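Local coordinates for aminoglycoside phosphotransferase (Streptomyces rimosus, PDB 6FUC), which probably phosphorylates streptomycin at its 3'' hydroxyl with ATP as phosphate donor, so conferring resistance to the antibiotic, at residues A31-A36 against A42-A47. Numbering follows the deposited sequence.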
loop_
_atom_site.group_PDB
_atom_site.type_symbol
_atom_site.label_atom_id
_atom_site.label_comp_id
_atom_site.label_asym_id
_atom_site.label_seq_id
_atom_site.Cartn_x
_atom_site.Cartn_y
_atom_site.Cartn_z
ATOM N N ALA A 31 -11.703 10.131 -0.941
ATOM C CA ALA A 31 -11.082 11.224 -0.214
ATOM C C ALA A 31 -10.671 10.782 1.177
ATOM O O ALA A 31 -11.381 9.984 1.790
ATOM C CB ALA A 31 -12.084 12.340 -0.115
ATOM N N VAL A 32 -9.573 11.333 1.661
ATOM C CA VAL A 32 -9.056 11.040 3.011
ATOM C C VAL A 32 -9.128 12.351 3.808
ATOM O O VAL A 32 -8.778 13.462 3.341
ATOM C CB VAL A 32 -7.639 10.469 2.974
ATOM C CG1 VAL A 32 -7.049 10.295 4.377
ATOM C CG2 VAL A 32 -7.683 9.135 2.244
ATOM N N PHE A 33 -9.613 12.226 5.020
ATOM C CA PHE A 33 -9.813 13.317 5.950
ATOM C C PHE A 33 -9.067 13.020 7.233
ATOM O O PHE A 33 -8.848 11.855 7.563
ATOM C CB PHE A 33 -11.302 13.501 6.290
ATOM C CG PHE A 33 -12.182 13.821 5.127
ATOM C CD1 PHE A 33 -12.595 12.815 4.249
ATOM C CD2 PHE A 33 -12.587 15.107 4.888
ATOM C CE1 PHE A 33 -13.427 13.111 3.181
ATOM C CE2 PHE A 33 -13.381 15.363 3.817
ATOM C CZ PHE A 33 -13.811 14.398 2.973
ATOM N N ARG A 34 -8.752 14.057 7.999
ATOM C CA ARG A 34 -8.108 13.927 9.313
ATOM C C ARG A 34 -8.849 14.820 10.271
ATOM O O ARG A 34 -9.269 15.917 9.893
ATOM C CB ARG A 34 -6.603 14.265 9.244
ATOM C CG ARG A 34 -5.830 13.906 10.500
ATOM C CD ARG A 34 -4.326 14.017 10.285
ATOM N NE ARG A 34 -4.050 15.433 10.126
ATOM N N SER A 35 -8.989 14.397 11.506
ATOM C CA SER A 35 -9.596 15.197 12.526
ATOM C C SER A 35 -8.636 16.342 12.885
ATOM O O SER A 35 -7.432 16.257 12.678
ATOM C CB SER A 35 -9.919 14.344 13.754
ATOM O OG SER A 35 -8.753 13.831 14.381
ATOM N N ALA A 36 -9.184 17.413 13.460
ATOM C CA ALA A 36 -8.378 18.573 13.792
ATOM C C ALA A 36 -7.264 18.238 14.795
ATOM O O ALA A 36 -6.175 18.818 14.738
ATOM C CB ALA A 36 -9.251 19.671 14.323
ATOM N N ALA A 42 -10.210 9.454 8.260
ATOM C CA ALA A 42 -11.410 8.903 7.622
ATOM C C ALA A 42 -11.174 8.760 6.121
ATOM O O ALA A 42 -10.667 9.705 5.486
ATOM C CB ALA A 42 -12.640 9.685 7.876
ATOM N N LYS A 43 -11.567 7.668 5.549
ATOM C CA LYS A 43 -11.533 7.501 4.118
ATOM C C LYS A 43 -12.931 7.322 3.659
ATOM O O LYS A 43 -13.673 6.492 4.218
ATOM C CB LYS A 43 -10.691 6.279 3.763
ATOM C CG LYS A 43 -10.512 6.007 2.329
ATOM C CD LYS A 43 -9.405 4.976 2.098
ATOM C CE LYS A 43 -9.488 4.561 0.620
ATOM N NZ LYS A 43 -8.464 3.494 0.395
ATOM N N CYS A 44 -13.351 8.127 2.679
ATOM C CA CYS A 44 -14.700 8.039 2.173
ATOM C C CYS A 44 -14.712 7.775 0.703
ATOM O O CYS A 44 -13.819 8.268 -0.026
ATOM C CB CYS A 44 -15.472 9.332 2.416
ATOM S SG CYS A 44 -15.624 9.815 4.157
ATOM N N VAL A 45 -15.734 7.069 0.243
ATOM C CA VAL A 45 -15.843 6.662 -1.144
ATOM C C VAL A 45 -17.276 6.789 -1.604
ATOM O O VAL A 45 -18.240 6.719 -0.791
ATOM C CB VAL A 45 -15.341 5.191 -1.374
ATOM C CG1 VAL A 45 -13.895 5.040 -0.917
ATOM C CG2 VAL A 45 -16.284 4.153 -0.746
ATOM N N PRO A 46 -17.461 6.969 -2.908
ATOM C CA PRO A 46 -18.814 7.010 -3.389
ATOM C C PRO A 46 -19.471 5.640 -3.429
ATOM O O PRO A 46 -18.851 4.624 -3.187
ATOM C CB PRO A 46 -18.686 7.625 -4.795
ATOM C CG PRO A 46 -17.279 7.569 -5.148
ATOM C CD PRO A 46 -16.467 7.331 -3.928
ATOM N N ALA A 47 -20.762 5.625 -3.725
ATOM C CA ALA A 47 -21.579 4.417 -3.642
ATOM C C ALA A 47 -20.964 3.239 -4.396
ATOM O O ALA A 47 -20.932 2.123 -3.881
ATOM C CB ALA A 47 -23.006 4.706 -4.140
#
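Ala-31 and Cys-44 bond to each other twice through their backbones. Cys-44 N donates to Ala-31 O at 2.8 Å, and Ala-31 N donates to Cys-44 O at 3.0 Å. Phe-33 and Ala-42 form the second such pair, again with one bond each way. Phe-33 N reaches Ala-42 O at 2.8 Å. The return bond runs from Ala-42 N to Phe-33 O. Between them, Val-32 and Lys-43 make a non-hydrogen-bonded pair. Val-32 CA also lies 3.2 Å from Ala-42 O, and Lys-43 CA 3.4 Å from Ala-31 O. These are CA-H...O contacts, added to the N-H bonds that the two oxygens accept.

The two strands, 31-34 and 40-45, form an antiparallel beta hairpin. It belongs to the five-stranded sheet of the N-terminal lobe of the kinase-like fold, as in other aminoglycoside phosphotransferases. At the turn end, Ser-35 OG hydrogen-bonds to Asp-37 and to the backbone of Arg-40.

Ala-31, Phe-33, Ala-42 and Cys-44 share one face of the sheet, which packs against helix 4-12. The sulfur of Cys-44 lies oblique to the Phe-33 ring, 5.0 Å from SG to the ring centroid. Its nearest ring atom is CE1. A chi1 of -61° sets the Phe-33 ring beside its own backbone N. Ala-42 O lies at the ring edge, near its plane. Ala-42 CB meets Phe-33 CB at 4.3 Å. Leu-8 and Leu-11 pack on the Phe-33 side chain, and Phe-7 on Cys-44.

Val-32 and Lys-43 lie on the other face. Their side chains meet loosely, Val-32 CG2 to Lys-43 CG at 4.2 Å. In the conformer given, the lysine chain is extended beyond CG and leads away from strand 31-34. Its NZ there forms a salt bridge with Glu-56 of helix 50-63, consistent with the lysine-glutamate pair of protein kinases, whose lysine faces the ATP phosphates.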